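PDB 1VE2: uroporphyrin-III C-methyltransferase from Thermus thermophilus, which probably transfers methyl groups from S-adenosyl-L-methionine to carbon atoms of uroporphyrinogen III, an early step on the branch of tetrapyrrole synthesis leading to sirohaem and cobalamin. Local coordinates for residues V8-G13 with R36-G41; T116-A121 with F138-G143; L127-R132 with T155-M160. All blocks are in the same frame, centred on the assembly; numbering follows the deposited sequence.

Interaction 1 (V8-G13 with R36-G41); sequences VGAGFG and RLVHPG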
loop_
_atom_site.group_PDB
_atom_site.type_symbol
_atom_site.label_atom_id
_atom_site.label_comp_id
_atom_site.label_asym_id
_atom_site.label_seq_id
_atom_site.Cartn_x
_atom_site.Cartn_y
_atom_site.Cartn_z
ATOM N N VAL A 8 -6.623 -5.917 11.858
ATOM C CA VAL A 8 -7.146 -4.778 11.103
ATOM C C VAL A 8 -6.240 -3.582 10.888
ATOM O O VAL A 8 -5.613 -3.091 11.823
ATOM C CB VAL A 8 -8.441 -4.256 11.789
ATOM C CG1 VAL A 8 -9.100 -3.142 10.943
ATOM C CG2 VAL A 8 -9.392 -5.418 12.027
ATOM N N GLY A 9 -6.198 -3.113 9.644
ATOM C CA GLY A 9 -5.411 -1.944 9.309
ATOM C C GLY A 9 -6.261 -0.696 9.507
ATOM O O GLY A 9 -7.395 -0.629 9.028
ATOM N N ALA A 10 -5.720 0.295 10.214
ATOM C CA ALA A 10 -6.451 1.533 10.463
ATOM C C ALA A 10 -6.149 2.606 9.421
ATOM O O ALA A 10 -6.721 3.693 9.464
ATOM C CB ALA A 10 -6.110 2.071 11.862
ATOM N N GLY A 11 -5.264 2.306 8.479
ATOM C CA GLY A 11 -4.925 3.304 7.484
ATOM C C GLY A 11 -3.895 4.239 8.096
ATOM O O GLY A 11 -3.542 4.082 9.260
ATOM N N PHE A 12 -3.432 5.218 7.330
ATOM C CA PHE A 12 -2.405 6.151 7.802
ATOM C C PHE A 12 -2.931 7.365 8.576
ATOM O O PHE A 12 -2.163 8.048 9.265
ATOM C CB PHE A 12 -1.594 6.648 6.600
ATOM C CG PHE A 12 -2.360 7.579 5.703
ATOM C CD1 PHE A 12 -2.431 8.941 5.984
ATOM C CD2 PHE A 12 -3.079 7.087 4.622
ATOM C CE1 PHE A 12 -3.210 9.794 5.205
ATOM C CE2 PHE A 12 -3.858 7.934 3.843
ATOM C CZ PHE A 12 -3.926 9.292 4.137
ATOM N N GLY A 13 -4.227 7.645 8.461
ATOM C CA GLY A 13 -4.771 8.804 9.146
ATOM C C GLY A 13 -6.211 8.715 9.617
ATOM O O GLY A 13 -6.570 7.828 10.383
ATOM N N ARG A 36 -1.300 2.606 20.345
ATOM C CA ARG A 36 -1.484 3.888 21.025
ATOM C C ARG A 36 -1.675 5.049 20.047
ATOM O O ARG A 36 -2.491 5.936 20.280
ATOM C CB ARG A 36 -0.265 4.210 21.900
ATOM C CG ARG A 36 0.103 3.164 22.942
ATOM C CD ARG A 36 -0.730 3.293 24.206
ATOM N NE ARG A 36 -0.229 2.420 25.267
ATOM C CZ ARG A 36 -0.720 2.376 26.502
ATOM N NH1 ARG A 36 -1.738 3.158 26.847
ATOM N NH2 ARG A 36 -0.193 1.551 27.397
ATOM N N LEU A 37 -0.914 5.038 18.958
ATOM C CA LEU A 37 -0.964 6.115 17.970
ATOM C C LEU A 37 -2.062 6.010 16.904
ATOM O O LEU A 37 -1.933 6.595 15.831
ATOM C CB LEU A 37 0.402 6.234 17.278
ATOM C CG LEU A 37 1.017 7.616 16.997
ATOM C CD1 LEU A 37 2.449 7.423 16.509
ATOM C CD2 LEU A 37 0.204 8.392 15.966
ATOM N N VAL A 38 -3.133 5.272 17.178
ATOM C CA VAL A 38 -4.208 5.165 16.190
ATOM C C VAL A 38 -5.087 6.413 16.252
ATOM O O VAL A 38 -5.489 6.845 17.333
ATOM C CB VAL A 38 -5.066 3.896 16.414
ATOM C CG1 VAL A 38 -6.345 3.972 15.587
ATOM C CG2 VAL A 38 -4.269 2.661 16.006
ATOM N N HIS A 39 -5.368 6.986 15.084
ATOM C CA HIS A 39 -6.177 8.196 14.965
ATOM C C HIS A 39 -7.461 8.134 15.791
ATOM O O HIS A 39 -8.182 7.134 15.768
ATOM C CB HIS A 39 -6.512 8.447 13.492
ATOM C CG HIS A 39 -7.043 9.818 13.207
ATOM N ND1 HIS A 39 -8.312 10.220 13.570
ATOM C CD2 HIS A 39 -6.480 10.876 12.574
ATOM C CE1 HIS A 39 -8.509 11.464 13.168
ATOM N NE2 HIS A 39 -7.413 11.885 12.561
ATOM N N PRO A 40 -7.756 9.210 16.541
ATOM C CA PRO A 40 -8.948 9.308 17.390
ATOM C C PRO A 40 -10.248 9.013 16.649
ATOM O O PRO A 40 -11.139 8.358 17.189
ATOM C CB PRO A 40 -8.896 10.748 17.899
ATOM C CG PRO A 40 -7.423 11.032 17.957
ATOM C CD PRO A 40 -6.927 10.425 16.658
ATOM N N GLY A 41 -10.347 9.501 15.414
ATOM C CA GLY A 41 -11.541 9.288 14.614
ATOM C C GLY A 41 -11.781 7.827 14.297
ATOM O O GLY A 41 -12.925 7.393 14.138
#
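Gly13 and His39 come within 6.0 Å of each other, CA to CA, and Ala10 and Val38 within 7.1 Å, with no hydrogen bond joining the two backbones. Segment 8-13 carries strand 4-9 into a glycine-rich loop, while 36-41 is the loop after strand 31-34 that leads into helix 40-43. Ala10 and Gly11 both face Gly87, a classic beta bulge. The contact lies at the C-terminal edge of the five-stranded parallel sheet in the N-terminal half of a tetrapyrrole methylase, where strand 80-85 lies between strands 4-9 and 31-34. Ala10 CB points at the other loop and meets Val38 CG1 at 4.2 Å, and both side chains also rest on Leu84 of that middle strand. Farther out, the carbonyl Gly13 O lies 3.2 Å from His39 CB and 3.5 Å from His39 CG, coming obliquely to the ring. His39 is the N-cap residue of helix 40-43. With CG anti to the backbone N (chi1 -166°), its ring folds back so that ND1 accepts from Gly41 N at 2.8 Å, the donor lying near the ring plane. Trp190 meets the same imidazole edge-to-face.

Interaction 2 (T116-A121 with F138-G143); sequences TSAVGA and FAVATG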
loop_
_atom_site.group_PDB
_atom_site.type_symbol
_atom_site.label_atom_id
_atom_site.label_comp_id
_atom_site.label_asym_id
_atom_site.label_seq_id
_atom_site.Cartn_x
_atom_site.Cartn_y
_atom_site.Cartn_z
ATOM N N THR A 116 -1.576 1.889 3.495
ATOM C CA THR A 116 -0.304 1.956 4.218
ATOM C C THR A 116 0.179 3.320 4.673
ATOM O O THR A 116 -0.136 4.352 4.072
ATOM C CB THR A 116 0.833 1.305 3.412
ATOM O OG1 THR A 116 1.032 2.037 2.192
ATOM C CG2 THR A 116 0.489 -0.140 3.100
ATOM N N SER A 117 0.961 3.282 5.751
ATOM C CA SER A 117 1.549 4.455 6.395
ATOM C C SER A 117 2.525 5.173 5.488
ATOM O O SER A 117 2.761 6.367 5.656
ATOM C CB SER A 117 2.293 4.041 7.673
ATOM O OG SER A 117 1.427 3.428 8.617
ATOM N N ALA A 118 3.106 4.436 4.544
ATOM C CA ALA A 118 4.064 5.007 3.612
ATOM C C ALA A 118 3.344 5.383 2.326
ATOM O O ALA A 118 2.847 6.500 2.190
ATOM C CB ALA A 118 5.183 4.002 3.322
ATOM N N VAL A 119 3.269 4.429 1.401
ATOM C CA VAL A 119 2.620 4.617 0.109
ATOM C C VAL A 119 1.252 5.297 0.154
ATOM O O VAL A 119 0.953 6.169 -0.661
ATOM C CB VAL A 119 2.477 3.256 -0.620
ATOM C CG1 VAL A 119 1.721 3.430 -1.924
ATOM C CG2 VAL A 119 3.862 2.662 -0.881
ATOM N N GLY A 120 0.416 4.887 1.099
ATOM C CA GLY A 120 -0.906 5.471 1.207
ATOM C C GLY A 120 -0.880 6.953 1.527
ATOM O O GLY A 120 -1.632 7.730 0.939
ATOM N N ALA A 121 -0.020 7.353 2.461
ATOM C CA ALA A 121 0.081 8.757 2.845
ATOM C C ALA A 121 0.553 9.602 1.671
ATOM O O ALA A 121 0.005 10.671 1.400
ATOM C CB ALA A 121 1.041 8.919 4.026
ATOM N N PHE A 138 10.284 1.302 -6.438
ATOM C CA PHE A 138 10.440 1.903 -5.124
ATOM C C PHE A 138 10.652 0.826 -4.065
ATOM O O PHE A 138 10.276 -0.329 -4.248
ATOM C CB PHE A 138 9.247 2.817 -4.782
ATOM C CG PHE A 138 7.956 2.094 -4.522
ATOM C CD1 PHE A 138 7.692 1.540 -3.273
ATOM C CD2 PHE A 138 6.988 1.986 -5.526
ATOM C CE1 PHE A 138 6.480 0.884 -3.017
ATOM C CE2 PHE A 138 5.777 1.335 -5.284
ATOM C CZ PHE A 138 5.520 0.782 -4.028
ATOM N N ALA A 139 11.321 1.191 -2.977
ATOM C CA ALA A 139 11.551 0.239 -1.905
ATOM C C ALA A 139 11.156 0.916 -0.610
ATOM O O ALA A 139 11.209 2.146 -0.500
ATOM C CB ALA A 139 13.018 -0.179 -1.854
ATOM N N VAL A 140 10.753 0.117 0.363
ATOM C CA VAL A 140 10.353 0.650 1.653
ATOM C C VAL A 140 11.143 -0.060 2.746
ATOM O O VAL A 140 11.301 -1.284 2.729
ATOM C CB VAL A 140 8.848 0.427 1.914
ATOM C CG1 VAL A 140 8.451 1.074 3.250
ATOM C CG2 VAL A 140 8.014 1.015 0.772
ATOM N N ALA A 141 11.639 0.710 3.703
ATOM C CA ALA A 141 12.391 0.118 4.801
ATOM C C ALA A 141 12.188 1.028 5.994
ATOM O O ALA A 141 11.551 2.065 5.868
ATOM C CB ALA A 141 13.872 0.028 4.444
ATOM N N THR A 142 12.718 0.635 7.148
ATOM C CA THR A 142 12.594 1.452 8.352
ATOM C C THR A 142 13.997 1.892 8.746
ATOM O O THR A 142 14.969 1.500 8.109
ATOM C CB THR A 142 12.005 0.659 9.529
ATOM O OG1 THR A 142 13.026 -0.172 10.097
ATOM C CG2 THR A 142 10.846 -0.212 9.063
ATOM N N GLY A 143 14.105 2.705 9.792
ATOM C CA GLY A 143 15.419 3.156 10.225
ATOM C C GLY A 143 15.834 2.586 11.572
ATOM O O GLY A 143 16.632 3.193 12.289
#
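Val119 and Phe138 meet at about a right angle, the valine reaching out from the first turn of helix 119-124 and the phenylalanine from the start of strand 138-142. The phenylalanine can be followed outward. Its CB points toward the helix segment and packs against the backbone oxygen of Thr155 on the adjoining strand. CG stands between the backbone N and the carbonyl carbon (chi1 70°), which swings the ring off the strand toward the helix. At the far end of the ring, CE1 lies 3.8 Å from Val119 CG2 and CZ lies 4.0 Å from the same methyl, which approaches obliquely. With Val119 CG1 anti to the backbone N (chi1 176°), CG2 lies beside that N and is the branch that meets the ring. A second, looser apolar contact lies alongside: Ala118 CB is 4.4 Å from Val140 CG1. Ala118 is the N-cap residue, and the turn that carries it is drawn in by Thr116, whose OG1 accepts from Gly120 N at 3.1 Å. All four touching residues are buried, and no hydrogen bond crosses between the segments. Helix 119-124 thus lies with its N-terminal turn against one side of the mixed sheet, where Ala118 also reaches Val157 and Leu159 of strand 155-159 and Val119 touches Leu129. Strand 138-142 is the outermost strand of that sheet within the chain, but it pairs antiparallel with a strand of the second subunit, carrying the sheet across the dimer interface.

Interaction 3 (L127-R132 with T155-M160); sequences LPLTHR and TLVLLM
Leu129 and Thr155 have their CA atoms 6.3 Å apart, the first in the irregular loop between helix 119-124 and strand 138-142, the second at the start of strand 155-159. One hydrogen bond joins the segments: Thr155 OG1 donates to Leu129 O at 2.6 Å. The C=O...donor angle is 153°, and the donor is tilted out of the carbonyl plane. The threonine can serve two ends at once because its branches part, CG2 lying anti to the backbone N while OG1 lies beside it (chi1 -58°). OG1 therefore takes the loop carbonyl, and CG2 comes within 3.9 Å of Leu129 CD2. That same leucine methyl also reaches the next inward-facing residue of the strand, with CD2 at 3.8 Å from Val157 CG2. Leu129 crosses both strand side chains at about a right angle, its CD2 lying against the two. Phe138, Val217 and Tyr225 pack on the leucine too, placing it between the mixed sheet and helix 225-228. Replacing Thr155 with a valine would probably leave the buried Leu129 O without this donor and the loop less firmly fixed to the strand. Polar and apolar grips thus fall on the same residue: the hydroxyl gives Leu129 O a donor from the strand's side chain, while the methyl packs on the leucine, and in these buried surroundings the bond probably competes little with water.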
loop_
_atom_site.group_PDB
_atom_site.type_symbol
_atom_site.label_atom_id
_atom_site.label_comp_id
_atom_site.label_asym_id
_atom_site.label_seq_id
_atom_site.Cartn_x
_atom_site.Cartn_y
_atom_site.Cartn_z
ATOM N N LEU A 127 1.279 12.499 -4.327
ATOM C CA LEU A 127 2.688 12.368 -4.664
ATOM C C LEU A 127 3.015 10.957 -5.166
ATOM O O LEU A 127 2.747 9.973 -4.481
ATOM C CB LEU A 127 3.530 12.691 -3.433
ATOM C CG LEU A 127 3.201 14.036 -2.779
ATOM C CD1 LEU A 127 4.033 14.179 -1.516
ATOM C CD2 LEU A 127 3.476 15.183 -3.743
ATOM N N PRO A 128 3.608 10.850 -6.367
ATOM C CA PRO A 128 3.974 9.562 -6.966
ATOM C C PRO A 128 5.338 9.043 -6.505
ATOM O O PRO A 128 6.214 9.826 -6.131
ATOM C CB PRO A 128 3.957 9.875 -8.456
ATOM C CG PRO A 128 4.554 11.263 -8.483
ATOM C CD PRO A 128 3.847 11.957 -7.317
ATOM N N LEU A 129 5.502 7.719 -6.525
ATOM C CA LEU A 129 6.750 7.072 -6.138
ATOM C C LEU A 129 7.504 6.662 -7.391
ATOM O O LEU A 129 8.680 6.331 -7.342
ATOM C CB LEU A 129 6.477 5.833 -5.277
ATOM C CG LEU A 129 5.978 6.157 -3.867
ATOM C CD1 LEU A 129 5.640 4.868 -3.120
ATOM C CD2 LEU A 129 7.051 6.950 -3.128
ATOM N N THR A 130 6.800 6.669 -8.518
ATOM C CA THR A 130 7.400 6.331 -9.800
ATOM C C THR A 130 6.877 7.327 -10.822
ATOM O O THR A 130 5.791 7.874 -10.651
ATOM C CB THR A 130 7.022 4.908 -10.248
ATOM O OG1 THR A 130 5.594 4.782 -10.279
ATOM C CG2 THR A 130 7.612 3.872 -9.288
ATOM N N HIS A 131 7.652 7.560 -11.878
ATOM C CA HIS A 131 7.257 8.499 -12.922
ATOM C C HIS A 131 8.180 8.316 -14.121
ATOM O O HIS A 131 9.384 8.126 -13.962
ATOM C CB HIS A 131 7.343 9.934 -12.392
ATOM C CG HIS A 131 6.717 10.951 -13.295
ATOM N ND1 HIS A 131 7.458 11.775 -14.115
ATOM C CD2 HIS A 131 5.419 11.256 -13.531
ATOM C CE1 HIS A 131 6.643 12.543 -14.817
ATOM N NE2 HIS A 131 5.402 12.247 -14.483
ATOM N N ARG A 132 7.615 8.357 -15.322
ATOM C CA ARG A 132 8.412 8.176 -16.534
ATOM C C ARG A 132 9.692 9.001 -16.520
ATOM O O ARG A 132 9.660 10.204 -16.300
ATOM C CB ARG A 132 7.581 8.533 -17.767
ATOM C CG ARG A 132 6.966 9.918 -17.713
ATOM C CD ARG A 132 5.920 10.099 -18.801
ATOM N NE ARG A 132 6.477 9.968 -20.142
ATOM C CZ ARG A 132 5.764 10.094 -21.258
ATOM N NH1 ARG A 132 4.464 10.354 -21.190
ATOM N NH2 ARG A 132 6.350 9.962 -22.440
ATOM N N THR A 155 13.394 4.860 -6.111
ATOM C CA THR A 155 12.809 5.696 -5.063
ATOM C C THR A 155 12.868 4.919 -3.756
ATOM O O THR A 155 12.443 3.762 -3.695
ATOM C CB THR A 155 11.320 6.019 -5.332
ATOM O OG1 THR A 155 11.182 6.686 -6.593
ATOM C CG2 THR A 155 10.757 6.916 -4.217
ATOM N N LEU A 156 13.400 5.548 -2.711
ATOM C CA LEU A 156 13.478 4.897 -1.414
ATOM C C LEU A 156 12.582 5.592 -0.398
ATOM O O LEU A 156 12.622 6.814 -0.261
ATOM C CB LEU A 156 14.913 4.904 -0.901
ATOM C CG LEU A 156 15.122 4.407 0.528
ATOM C CD1 LEU A 156 14.740 2.929 0.647
ATOM C CD2 LEU A 156 16.589 4.610 0.899
ATOM N N VAL A 157 11.760 4.806 0.291
ATOM C CA VAL A 157 10.869 5.327 1.321
ATOM C C VAL A 157 11.322 4.744 2.656
ATOM O O VAL A 157 11.482 3.529 2.794
ATOM C CB VAL A 157 9.396 4.917 1.079
ATOM C CG1 VAL A 157 8.497 5.535 2.143
ATOM C CG2 VAL A 157 8.956 5.354 -0.307
ATOM N N LEU A 158 11.566 5.610 3.634
ATOM C CA LEU A 158 11.977 5.138 4.950
ATOM C C LEU A 158 10.980 5.574 6.009
ATOM O O LEU A 158 10.626 6.748 6.106
ATOM C CB LEU A 158 13.370 5.661 5.317
ATOM C CG LEU A 158 14.542 5.077 4.524
ATOM C CD1 LEU A 158 15.849 5.659 5.061
ATOM C CD2 LEU A 158 14.547 3.563 4.644
ATOM N N LEU A 159 10.517 4.611 6.794
ATOM C CA LEU A 159 9.571 4.891 7.856
ATOM C C LEU A 159 10.393 5.228 9.094
ATOM O O LEU A 159 11.393 4.568 9.379
ATOM C CB LEU A 159 8.692 3.663 8.118
ATOM C CG LEU A 159 7.995 3.078 6.876
ATOM C CD1 LEU A 159 7.289 1.777 7.218
ATOM C CD2 LEU A 159 7.004 4.081 6.330
ATOM N N MET A 160 9.979 6.275 9.801
ATOM C CA MET A 160 10.648 6.720 11.020
ATOM C C MET A 160 12.155 6.867 10.841
ATOM O O MET A 160 12.940 6.268 11.573
ATOM C CB MET A 160 10.337 5.739 12.152
ATOM C CG MET A 160 8.854 5.396 12.228
ATOM S SD MET A 160 8.357 4.366 13.618
ATOM C CE MET A 160 7.521 5.585 14.657
#

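Interactions 2 and 3 are close neighbours, their centres about 8 Å apart, whereas the centre of interaction 1 lies about 16 Å from that of the former and 22 Å from that of the latter. Along the chain interaction 1 closes first; the other two then cross, their segments alternating. Strands 138-142 and 155-159 are adjacent and parallel in the mixed sheet, so interactions 2 and 3 share one face of it, in the half whose sheet continues into the second subunit. Interaction 1 belongs to the separate parallel sheet of the other half. Phe12 ties it to them, packing on Thr116, Ser117, Gly120 and Ala121 and so linking the regions of the two sheets.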